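VP2 (Primate bocaparvovirus 1, PDB 7L0Y) builds the T=1 icosahedral capsid of human bocavirus 1, sixty copies of the capsid protein assembling into a shell about 26 nm across. Local coordinates at residues A[72-77]-A[450-455]; A[152-155]-A[161-164]; A[206-209]-A[215-218]; A[336-341]-A[499-504]. All coordinates share one frame; numbering follows the deposited sequence.

Contact 1. Residues A[72-77]-A[450-455]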
loop_
_atom_site.group_PDB
_atom_site.type_symbol
_atom_site.label_atom_id
_atom_site.label_comp_id
_atom_site.label_asym_id
_atom_site.label_seq_id
_atom_site.Cartn_x
_atom_site.Cartn_y
_atom_site.Cartn_z
ATOM N N THR A 72 19.876 -68.359 75.499
ATOM C CA THR A 72 20.324 -67.385 76.479
ATOM C C THR A 72 19.822 -66.019 76.045
ATOM O O THR A 72 19.346 -65.842 74.926
ATOM C CB THR A 72 21.851 -67.347 76.630
ATOM O OG1 THR A 72 22.461 -67.086 75.364
ATOM C CG2 THR A 72 22.381 -68.639 77.177
ATOM N N TYR A 73 19.911 -65.050 76.943
ATOM C CA TYR A 73 19.313 -63.753 76.681
ATOM C C TYR A 73 20.161 -62.645 77.280
ATOM O O TYR A 73 20.954 -62.860 78.193
ATOM C CB TYR A 73 17.886 -63.691 77.233
ATOM C CG TYR A 73 17.821 -63.830 78.725
ATOM C CD1 TYR A 73 17.794 -62.714 79.541
ATOM C CD2 TYR A 73 17.817 -65.076 79.320
ATOM C CE1 TYR A 73 17.746 -62.836 80.889
ATOM C CE2 TYR A 73 17.773 -65.206 80.671
ATOM C CZ TYR A 73 17.737 -64.087 81.453
ATOM O OH TYR A 73 17.687 -64.216 82.816
ATOM N N PHE A 74 19.971 -61.447 76.740
ATOM C CA PHE A 74 20.563 -60.222 77.247
ATOM C C PHE A 74 19.601 -59.534 78.200
ATOM O O PHE A 74 18.417 -59.379 77.897
ATOM C CB PHE A 74 20.919 -59.272 76.105
ATOM C CG PHE A 74 22.010 -59.768 75.224
ATOM C CD1 PHE A 74 23.324 -59.524 75.535
ATOM C CD2 PHE A 74 21.727 -60.487 74.086
ATOM C CE1 PHE A 74 24.335 -60.000 74.745
ATOM C CE2 PHE A 74 22.741 -60.950 73.284
ATOM C CZ PHE A 74 24.046 -60.702 73.612
ATOM N N ASN A 75 20.115 -59.123 79.352
ATOM C CA ASN A 75 19.349 -58.365 80.333
ATOM C C ASN A 75 20.028 -57.025 80.573
ATOM O O ASN A 75 21.106 -56.967 81.169
ATOM C CB ASN A 75 19.212 -59.140 81.633
ATOM C CG ASN A 75 18.311 -58.452 82.613
ATOM O OD1 ASN A 75 17.417 -57.708 82.228
ATOM N ND2 ASN A 75 18.536 -58.694 83.889
ATOM N N PHE A 76 19.395 -55.953 80.117
ATOM C CA PHE A 76 19.910 -54.604 80.288
ATOM C C PHE A 76 19.280 -53.855 81.449
ATOM O O PHE A 76 19.542 -52.664 81.603
ATOM C CB PHE A 76 19.732 -53.812 79.001
ATOM C CG PHE A 76 20.536 -54.341 77.878
ATOM C CD1 PHE A 76 21.849 -53.963 77.720
ATOM C CD2 PHE A 76 19.997 -55.258 77.004
ATOM C CE1 PHE A 76 22.593 -54.464 76.691
ATOM C CE2 PHE A 76 20.738 -55.762 75.983
ATOM C CZ PHE A 76 22.036 -55.366 75.823
ATOM N N ASN A 77 18.449 -54.502 82.261
ATOM C CA ASN A 77 17.586 -53.747 83.160
ATOM C C ASN A 77 18.289 -53.522 84.499
ATOM O O ASN A 77 18.214 -54.320 85.433
ATOM C CB ASN A 77 16.280 -54.501 83.328
ATOM C CG ASN A 77 15.242 -53.716 84.053
ATOM O OD1 ASN A 77 15.218 -52.497 83.993
ATOM N ND2 ASN A 77 14.362 -54.412 84.740
ATOM N N GLY A 450 31.225 -62.082 71.542
ATOM C CA GLY A 450 31.024 -60.938 70.692
ATOM C C GLY A 450 30.934 -59.693 71.529
ATOM O O GLY A 450 31.112 -59.726 72.743
ATOM N N GLN A 451 30.638 -58.587 70.865
ATOM C CA GLN A 451 30.461 -57.309 71.531
ATOM C C GLN A 451 29.007 -56.888 71.408
ATOM O O GLN A 451 28.424 -56.969 70.329
ATOM C CB GLN A 451 31.389 -56.244 70.939
ATOM C CG GLN A 451 32.857 -56.587 71.090
ATOM C CD GLN A 451 33.799 -55.516 70.574
ATOM O OE1 GLN A 451 33.411 -54.625 69.827
ATOM N NE2 GLN A 451 35.064 -55.624 70.951
ATOM N N VAL A 452 28.417 -56.487 72.526
ATOM C CA VAL A 452 27.149 -55.768 72.543
ATOM C C VAL A 452 27.427 -54.332 72.926
ATOM O O VAL A 452 28.152 -54.069 73.885
ATOM C CB VAL A 452 26.126 -56.393 73.507
ATOM C CG1 VAL A 452 25.528 -57.572 72.883
ATOM C CG2 VAL A 452 26.808 -56.815 74.785
ATOM N N SER A 453 26.854 -53.411 72.174
ATOM C CA SER A 453 26.861 -52.008 72.526
ATOM C C SER A 453 25.426 -51.561 72.739
ATOM O O SER A 453 24.567 -51.795 71.888
ATOM C CB SER A 453 27.542 -51.168 71.451
ATOM O OG SER A 453 26.820 -51.198 70.242
ATOM N N CYS A 454 25.169 -50.949 73.885
ATOM C CA CYS A 454 23.893 -50.326 74.191
ATOM C C CYS A 454 24.095 -48.823 74.175
ATOM O O CYS A 454 25.107 -48.326 74.671
ATOM C CB CYS A 454 23.371 -50.789 75.551
ATOM S SG CYS A 454 21.751 -50.157 76.016
ATOM N N GLU A 455 23.158 -48.102 73.580
ATOM C CA GLU A 455 23.208 -46.651 73.568
ATOM C C GLU A 455 21.823 -46.104 73.858
ATOM O O GLU A 455 20.886 -46.350 73.097
ATOM C CB GLU A 455 23.730 -46.148 72.231
ATOM C CG GLU A 455 23.887 -44.659 72.144
ATOM C CD GLU A 455 24.538 -44.244 70.852
ATOM O OE1 GLU A 455 24.894 -45.141 70.064
ATOM O OE2 GLU A 455 24.685 -43.027 70.612
#

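Contact 2. Residues A[152-155]-A[161-164]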
loop_
_atom_site.group_PDB
_atom_site.type_symbol
_atom_site.label_atom_id
_atom_site.label_comp_id
_atom_site.label_asym_id
_atom_site.label_seq_id
_atom_site.Cartn_x
_atom_site.Cartn_y
_atom_site.Cartn_z
ATOM N N ASP A 152 21.551 -61.573 86.305
ATOM C CA ASP A 152 21.877 -61.812 84.911
ATOM C C ASP A 152 22.242 -60.539 84.164
ATOM O O ASP A 152 22.429 -60.578 82.946
ATOM C CB ASP A 152 20.706 -62.526 84.221
ATOM C CG ASP A 152 19.407 -61.740 84.288
ATOM O OD1 ASP A 152 19.421 -60.558 84.682
ATOM O OD2 ASP A 152 18.350 -62.314 83.956
ATOM N N VAL A 153 22.325 -59.417 84.863
ATOM C CA VAL A 153 22.421 -58.107 84.237
ATOM C C VAL A 153 23.822 -57.870 83.681
ATOM O O VAL A 153 24.790 -58.531 84.070
ATOM C CB VAL A 153 22.024 -57.024 85.255
ATOM C CG1 VAL A 153 23.102 -56.891 86.317
ATOM C CG2 VAL A 153 21.685 -55.702 84.572
ATOM N N MET A 154 23.915 -56.931 82.749
ATOM C CA MET A 154 25.175 -56.511 82.160
ATOM C C MET A 154 26.176 -56.131 83.246
ATOM O O MET A 154 25.786 -55.592 84.286
ATOM C CB MET A 154 24.890 -55.338 81.226
ATOM C CG MET A 154 26.031 -54.675 80.532
ATOM S SD MET A 154 25.276 -53.676 79.249
ATOM C CE MET A 154 26.607 -52.654 78.684
ATOM N N PRO A 155 27.467 -56.409 83.054
ATOM C CA PRO A 155 28.436 -56.130 84.114
ATOM C C PRO A 155 28.617 -54.637 84.282
ATOM O O PRO A 155 28.503 -53.867 83.330
ATOM C CB PRO A 155 29.722 -56.788 83.600
ATOM C CG PRO A 155 29.286 -57.690 82.517
ATOM C CD PRO A 155 28.148 -56.974 81.885
ATOM N N THR A 161 33.739 -59.445 81.406
ATOM C CA THR A 161 33.043 -60.254 80.418
ATOM C C THR A 161 31.663 -60.604 80.945
ATOM O O THR A 161 31.498 -60.934 82.110
ATOM C CB THR A 161 33.838 -61.526 80.073
ATOM O OG1 THR A 161 35.113 -61.146 79.548
ATOM C CG2 THR A 161 33.111 -62.374 79.038
ATOM N N TRP A 162 30.680 -60.476 80.069
ATOM C CA TRP A 162 29.295 -60.741 80.383
ATOM C C TRP A 162 28.893 -62.140 79.942
ATOM O O TRP A 162 28.848 -62.426 78.757
ATOM C CB TRP A 162 28.446 -59.694 79.672
ATOM C CG TRP A 162 27.010 -59.669 80.028
ATOM C CD1 TRP A 162 26.395 -60.372 81.008
ATOM C CD2 TRP A 162 26.008 -58.853 79.428
ATOM N NE1 TRP A 162 25.065 -60.069 81.040
ATOM C CE2 TRP A 162 24.803 -59.132 80.080
ATOM C CE3 TRP A 162 26.013 -57.919 78.392
ATOM C CZ2 TRP A 162 23.612 -58.514 79.733
ATOM C CZ3 TRP A 162 24.834 -57.305 78.053
ATOM C CH2 TRP A 162 23.649 -57.607 78.717
ATOM N N LYS A 163 28.600 -63.010 80.902
ATOM C CA LYS A 163 28.176 -64.363 80.593
ATOM C C LYS A 163 26.667 -64.382 80.636
ATOM O O LYS A 163 26.069 -64.049 81.642
ATOM C CB LYS A 163 28.685 -65.355 81.632
ATOM C CG LYS A 163 30.126 -65.182 82.064
ATOM C CD LYS A 163 30.555 -66.377 82.899
ATOM C CE LYS A 163 31.989 -66.253 83.392
ATOM N NZ LYS A 163 32.104 -65.321 84.546
ATOM N N LEU A 164 26.051 -64.770 79.531
ATOM C CA LEU A 164 24.602 -64.837 79.440
ATOM C C LEU A 164 24.017 -65.996 80.231
ATOM O O LEU A 164 24.627 -67.048 80.355
ATOM C CB LEU A 164 24.173 -64.900 77.978
ATOM C CG LEU A 164 24.095 -63.544 77.273
ATOM C CD1 LEU A 164 24.934 -62.474 77.956
ATOM C CD2 LEU A 164 24.417 -63.661 75.796
#

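Contact 3. Residues A[206-209]-A[215-218]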
loop_
_atom_site.group_PDB
_atom_site.type_symbol
_atom_site.label_atom_id
_atom_site.label_comp_id
_atom_site.label_asym_id
_atom_site.label_seq_id
_atom_site.Cartn_x
_atom_site.Cartn_y
_atom_site.Cartn_z
ATOM N N ASP A 206 10.767 -66.078 63.684
ATOM C CA ASP A 206 11.877 -65.798 62.786
ATOM C C ASP A 206 13.082 -65.318 63.577
ATOM O O ASP A 206 12.944 -64.515 64.501
ATOM C CB ASP A 206 11.500 -64.740 61.754
ATOM C CG ASP A 206 10.477 -65.224 60.761
ATOM O OD1 ASP A 206 10.212 -66.434 60.700
ATOM O OD2 ASP A 206 9.944 -64.387 60.015
ATOM N N HIS A 207 14.258 -65.805 63.213
ATOM C CA HIS A 207 15.496 -65.411 63.857
ATOM C C HIS A 207 16.450 -64.889 62.802
ATOM O O HIS A 207 16.385 -65.283 61.637
ATOM C CB HIS A 207 16.160 -66.578 64.573
ATOM C CG HIS A 207 15.240 -67.329 65.475
ATOM N ND1 HIS A 207 15.505 -68.611 65.898
ATOM C CD2 HIS A 207 14.047 -66.992 66.013
ATOM C CE1 HIS A 207 14.513 -69.029 66.660
ATOM N NE2 HIS A 207 13.619 -68.064 66.748
ATOM N N GLN A 208 17.333 -63.996 63.211
ATOM C CA GLN A 208 18.485 -63.680 62.393
ATOM C C GLN A 208 19.622 -64.613 62.752
ATOM O O GLN A 208 19.872 -64.889 63.925
ATOM C CB GLN A 208 18.904 -62.232 62.582
ATOM C CG GLN A 208 17.919 -61.272 61.996
ATOM C CD GLN A 208 18.299 -59.841 62.232
ATOM O OE1 GLN A 208 18.995 -59.526 63.191
ATOM N NE2 GLN A 208 17.850 -58.961 61.351
ATOM N N VAL A 209 20.283 -65.142 61.735
ATOM C CA VAL A 209 21.448 -65.988 61.925
ATOM C C VAL A 209 22.657 -65.199 61.467
ATOM O O VAL A 209 22.685 -64.689 60.345
ATOM C CB VAL A 209 21.319 -67.320 61.174
ATOM C CG1 VAL A 209 22.567 -68.141 61.372
ATOM C CG2 VAL A 209 20.106 -68.072 61.667
ATOM N N SER A 215 26.721 -58.478 61.544
ATOM C CA SER A 215 26.291 -57.862 62.791
ATOM C C SER A 215 24.792 -57.604 62.733
ATOM O O SER A 215 24.172 -57.683 61.674
ATOM C CB SER A 215 27.050 -56.563 63.074
ATOM O OG SER A 215 26.798 -55.584 62.093
ATOM N N THR A 216 24.208 -57.307 63.888
ATOM C CA THR A 216 22.784 -57.021 63.987
ATOM C C THR A 216 22.556 -55.854 64.935
ATOM O O THR A 216 23.381 -55.580 65.806
ATOM C CB THR A 216 21.984 -58.257 64.455
ATOM O OG1 THR A 216 20.581 -57.983 64.380
ATOM C CG2 THR A 216 22.343 -58.646 65.880
ATOM N N GLU A 217 21.435 -55.168 64.760
ATOM C CA GLU A 217 21.150 -53.948 65.496
ATOM C C GLU A 217 19.664 -53.842 65.808
ATOM O O GLU A 217 18.823 -54.105 64.951
ATOM C CB GLU A 217 21.612 -52.741 64.698
ATOM C CG GLU A 217 21.435 -51.424 65.389
ATOM C CD GLU A 217 21.960 -50.284 64.552
ATOM O OE1 GLU A 217 22.484 -50.547 63.450
ATOM O OE2 GLU A 217 21.829 -49.121 64.981
ATOM N N PHE A 218 19.350 -53.441 67.035
ATOM C CA PHE A 218 17.982 -53.254 67.495
ATOM C C PHE A 218 17.805 -51.832 67.999
ATOM O O PHE A 218 18.691 -51.284 68.652
ATOM C CB PHE A 218 17.640 -54.233 68.614
ATOM C CG PHE A 218 17.760 -55.660 68.217
ATOM C CD1 PHE A 218 16.740 -56.290 67.547
ATOM C CD2 PHE A 218 18.905 -56.370 68.496
ATOM C CE1 PHE A 218 16.857 -57.595 67.171
ATOM C CE2 PHE A 218 19.024 -57.678 68.120
ATOM C CZ PHE A 218 17.996 -58.293 67.460
#

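Contact 4. Residues A[336-341]-A[499-504]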
loop_
_atom_site.group_PDB
_atom_site.type_symbol
_atom_site.label_atom_id
_atom_site.label_comp_id
_atom_site.label_asym_id
_atom_site.label_seq_id
_atom_site.Cartn_x
_atom_site.Cartn_y
_atom_site.Cartn_z
ATOM N N TRP A 336 19.666 -55.925 99.311
ATOM C CA TRP A 336 20.227 -56.759 98.260
ATOM C C TRP A 336 21.710 -56.945 98.529
ATOM O O TRP A 336 22.266 -56.370 99.460
ATOM C CB TRP A 336 19.990 -56.146 96.881
ATOM C CG TRP A 336 20.625 -54.817 96.705
ATOM C CD1 TRP A 336 21.839 -54.561 96.161
ATOM C CD2 TRP A 336 20.085 -53.553 97.091
ATOM N NE1 TRP A 336 22.091 -53.220 96.175
ATOM C CE2 TRP A 336 21.026 -52.576 96.741
ATOM C CE3 TRP A 336 18.891 -53.154 97.692
ATOM C CZ2 TRP A 336 20.814 -51.227 96.970
ATOM C CZ3 TRP A 336 18.685 -51.824 97.924
ATOM C CH2 TRP A 336 19.637 -50.872 97.563
ATOM N N TYR A 337 22.344 -57.755 97.691
ATOM C CA TYR A 337 23.790 -57.898 97.687
ATOM C C TYR A 337 24.360 -57.203 96.463
ATOM O O TYR A 337 23.745 -57.223 95.393
ATOM C CB TYR A 337 24.227 -59.364 97.694
ATOM C CG TYR A 337 23.879 -60.111 98.950
ATOM C CD1 TYR A 337 24.561 -59.864 100.124
ATOM C CD2 TYR A 337 22.931 -61.117 98.945
ATOM C CE1 TYR A 337 24.266 -60.543 101.267
ATOM C CE2 TYR A 337 22.641 -61.820 100.086
ATOM C CZ TYR A 337 23.309 -61.524 101.246
ATOM O OH TYR A 337 23.025 -62.208 102.398
ATOM N N GLN A 338 25.527 -56.583 96.628
ATOM C CA GLN A 338 26.235 -56.016 95.490
ATOM C C GLN A 338 26.861 -57.074 94.606
ATOM O O GLN A 338 27.066 -56.826 93.416
ATOM C CB GLN A 338 27.319 -55.054 95.965
ATOM C CG GLN A 338 26.798 -53.714 96.397
ATOM C CD GLN A 338 26.168 -52.976 95.248
ATOM O OE1 GLN A 338 26.672 -53.005 94.130
ATOM N NE2 GLN A 338 25.055 -52.318 95.508
ATOM N N THR A 339 27.166 -58.236 95.154
ATOM C CA THR A 339 27.935 -59.252 94.465
ATOM C C THR A 339 27.199 -60.578 94.544
ATOM O O THR A 339 26.570 -60.881 95.559
ATOM C CB THR A 339 29.336 -59.369 95.094
ATOM O OG1 THR A 339 30.035 -58.130 94.927
ATOM C CG2 THR A 339 30.156 -60.473 94.472
ATOM N N PRO A 340 27.232 -61.373 93.475
ATOM C CA PRO A 340 26.680 -62.731 93.564
ATOM C C PRO A 340 27.382 -63.595 94.590
ATOM O O PRO A 340 26.868 -64.660 94.950
ATOM C CB PRO A 340 26.850 -63.267 92.139
ATOM C CG PRO A 340 27.917 -62.430 91.544
ATOM C CD PRO A 340 27.716 -61.073 92.118
ATOM N N GLU A 341 28.547 -63.174 95.064
ATOM C CA GLU A 341 29.259 -63.867 96.125
ATOM C C GLU A 341 28.905 -63.350 97.511
ATOM O O GLU A 341 29.493 -63.813 98.492
ATOM C CB GLU A 341 30.765 -63.753 95.892
ATOM C CG GLU A 341 31.232 -64.476 94.645
ATOM C CD GLU A 341 32.703 -64.271 94.368
ATOM O OE1 GLU A 341 33.312 -63.399 95.021
ATOM O OE2 GLU A 341 33.252 -64.983 93.501
ATOM N N TYR A 499 36.831 -55.056 92.238
ATOM C CA TYR A 499 36.142 -53.783 92.231
ATOM C C TYR A 499 35.389 -53.606 93.533
ATOM O O TYR A 499 34.508 -54.397 93.874
ATOM C CB TYR A 499 35.209 -53.729 91.036
ATOM C CG TYR A 499 34.449 -52.456 90.855
ATOM C CD1 TYR A 499 35.106 -51.278 90.548
ATOM C CD2 TYR A 499 33.072 -52.450 90.867
ATOM C CE1 TYR A 499 34.416 -50.126 90.337
ATOM C CE2 TYR A 499 32.376 -51.302 90.652
ATOM C CZ TYR A 499 33.052 -50.139 90.386
ATOM O OH TYR A 499 32.344 -48.987 90.166
ATOM N N ILE A 500 35.767 -52.583 94.281
ATOM C CA ILE A 500 35.213 -52.350 95.606
ATOM C C ILE A 500 33.754 -51.957 95.424
ATOM O O ILE A 500 33.418 -51.185 94.524
ATOM C CB ILE A 500 36.010 -51.271 96.353
ATOM C CG1 ILE A 500 37.504 -51.590 96.313
ATOM C CG2 ILE A 500 35.528 -51.120 97.774
ATOM C CD1 ILE A 500 37.860 -52.938 96.848
ATOM N N GLN A 501 32.877 -52.563 96.198
ATOM C CA GLN A 501 31.474 -52.225 96.098
ATOM C C GLN A 501 31.098 -51.163 97.121
ATOM O O GLN A 501 31.772 -51.002 98.138
ATOM C CB GLN A 501 30.626 -53.470 96.294
ATOM C CG GLN A 501 30.847 -54.518 95.236
ATOM C CD GLN A 501 30.557 -54.012 93.845
ATOM O OE1 GLN A 501 29.604 -53.275 93.625
ATOM N NE2 GLN A 501 31.386 -54.407 92.894
ATOM N N PRO A 502 30.023 -50.417 96.871
ATOM C CA PRO A 502 29.452 -49.574 97.928
ATOM C C PRO A 502 28.948 -50.432 99.076
ATOM O O PRO A 502 28.290 -51.450 98.862
ATOM C CB PRO A 502 28.307 -48.843 97.220
ATOM C CG PRO A 502 27.992 -49.682 96.047
ATOM C CD PRO A 502 29.294 -50.261 95.604
ATOM N N THR A 503 29.312 -50.051 100.297
ATOM C CA THR A 503 28.882 -50.821 101.456
ATOM C C THR A 503 27.624 -50.240 102.085
ATOM O O THR A 503 27.015 -50.870 102.954
ATOM C CB THR A 503 30.008 -50.904 102.484
ATOM O OG1 THR A 503 30.422 -49.587 102.857
ATOM C CG2 THR A 503 31.179 -51.650 101.911
ATOM N N SER A 504 27.208 -49.056 101.662
ATOM C CA SER A 504 26.038 -48.424 102.241
ATOM C C SER A 504 25.099 -47.953 101.146
ATOM O O SER A 504 25.452 -47.893 99.968
ATOM C CB SER A 504 26.408 -47.240 103.142
ATOM O OG SER A 504 26.951 -46.168 102.403
#

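Contact 1. Residues A[72-77]-A[450-455]
Two phenylalanines of residues 72-77, Phe74 and Phe76, meet Val452 and Cys454 of strand 446-462, with no hydrogen bond between the two segments. The aliphatic-aromatic part is Phe74 with Val452. Methyl CG1 of Val452 sits 3.3 Å from Phe74 CE1 and also reaches CZ of that ring, while Val452 CG2 is farther off, 4.0 Å from Phe74 CE1. The methyl comes at the ring obliquely. Two residues further along each segment, Phe76 CE1 touches Cys454 CB at 3.9 Å, again on a slanting approach. The sulfur-aromatic part belongs to this second pair: Cys454 SG stands 4.8 Å from the centroid of the Phe76 ring, 36° off its normal. A chi1 of -177° swings SG toward that ring, which it meets obliquely. Residues 72-74 end strand 71-74, which pairs with strand 424-429 in what corresponds to the CHEF sheet of the capsid jelly roll; Phe76 lies in the loop that follows. Strand 446-462 lies between strands 30-42 and 95-118 in the BIDG sheet. Ile107 and Phe39 also pack on Val452, and Trp162 meets both phenylalanines edge-to-face. All four contacting residues are buried, and the chemistry is purely apolar and sulfur-aromatic, which implies that the two facing sheets are held together here by interior packing without directional polar bonds.

Contact 2. Residues A[152-155]-A[161-164]
The backbone of 152-155 passes alongside 161-164 in the opposite direction, with Pro155 CA 6.0 Å from Trp162 CA. The indole of Trp162 is the piece gripped. Its NE1 donates a hydrogen bond to Asp152 O, 3.3 Å long with an N-H...O angle of 157°. The acceptor lies practically in the indole plane, whereas the donor stands well above the plane of the Asp152 carbonyl. One face of the indole carries two CH-pi contacts: Met154 CA is 3.5 Å from the centroid of the Trp162 six-membered ring, and Pro155 CD is 3.8 Å from that of the five-membered ring. Leu164 CD1 rests on the opposite face, toward the rim. With CG opposite the backbone N (chi1 177°) and the chain extended beyond, Met154 runs across the benzo end; CB meets Trp162 CH2 at 3.6 Å, and SD makes an oblique Met-aromatic contact. The loop is thereby pinned onto strand 161-169, whose Trp162 forms backbone hydrogen bonds with Gln38 and Ile40 of strand 30-42. The Asp152 carboxylate points toward Tyr73 OH on strand 71-74, in a hydrogen bond of doubtful length, and Thr161 OG1 binds Lys431 of a neighbouring subunit.

Contact 3. Residues A[206-209]-A[215-218]
Strands 208-210 and 215-232 are consecutive strands of the capsid jelly roll, and Gln208 on the first meets Thr216 on the second through a single hydrogen bond between side chains. The hydroxyl OG1 of Thr216 donates to Gln208 OE1, the two oxygens being modelled 2.5 Å apart, which is shorter than usual and doubtful as an exact length. The donor lies in the plane of the amide carbonyl, with a C=O...OG1 angle of 152°. An extended side chain (chi2 177°) carries the glutamine amide over to the threonine, whose hydroxyl is opposite its own backbone N, chi1 -173°, which turns OG1 toward the glutamine. The two CA atoms, of Gln208 and Thr216, stay 8.1 Å apart. A CA separation of this size fits strands that do not pair with each other: by topology they correspond to F and G, the former in the CHEF sheet next to strand 132-137, the latter in the BIDG sheet next to strand 95-118. The bond therefore reaches from one sheet of the roll to the other, near the short connection that joins the two strands. The amide is held at both ends, because Gln208 NE2 donates to Gly3 O of a neighbouring subunit; OE1 and NE2 together would fix its rotation. That same subunit adds a strand antiparallel to Ser215, Thr216 and Glu217, and its Trp20 stacks on His207.

Contact 4. Residues A[336-341]-A[499-504]
Gln338 and Gln501 lie obliquely across each other, their amide planes only 4° from parallel. Both side chains have the same bent form, with chi2 near -64° in Gln338 and -59° in Gln501, and the bend sets the two amides nearly parallel while CB and CG of the two residues face one another. The closest carbon approach is Gln338 CB to Gln501 CG at 3.6 Å, and CB of Gln338 also comes within 3.7 Å of Gln501 CB. Pro502 sits at roughly a right angle to Gln338, its ring carbon CG 3.8 Å from Gln338 CD. Next along the chain, Thr339 OG1 approaches Gln501 CG at 3.7 Å. Gln501 NE2 bends back to Tyr499 O in a weak hydrogen bond. Residues 336-341 run from the end of strand 335-337, whose partner is strand 348-350, into the loop beyond it, and Thr339 O accepts from Arg264 NH2 of a neighbouring subunit; Tyr499 OH bonds to Trp468 of another subunit. The contact joins this hairpin to the long loop near the C terminus. What is secure is van der Waals contact between methylenes and a proline ring, which implies that carbon packing is a definite part of the fit.

Overall arrangement
From the N terminus, residues 72-77 come first and find their partner only at 450-455, so contact 1 closes a loop of 372 residues. Contacts 2 and 3 nest inside it, one after the other, each closing a loop of five residues. Contact 4 opens inside the same loop at 336-341 but closes beyond it at 499-504, so the two cross. Contact 2 ties loop 152-155 to strand 161-169 and touches contact 1 where Tyr73 and Asn75 meet Asp152 and that strand. Contact 3, its centre about 13 Å from that of contact 1, spans the jelly roll elsewhere. Contact 4, its centre about 35 Å from that of contact 3, ties hairpin 335-350 to the C-terminal loop.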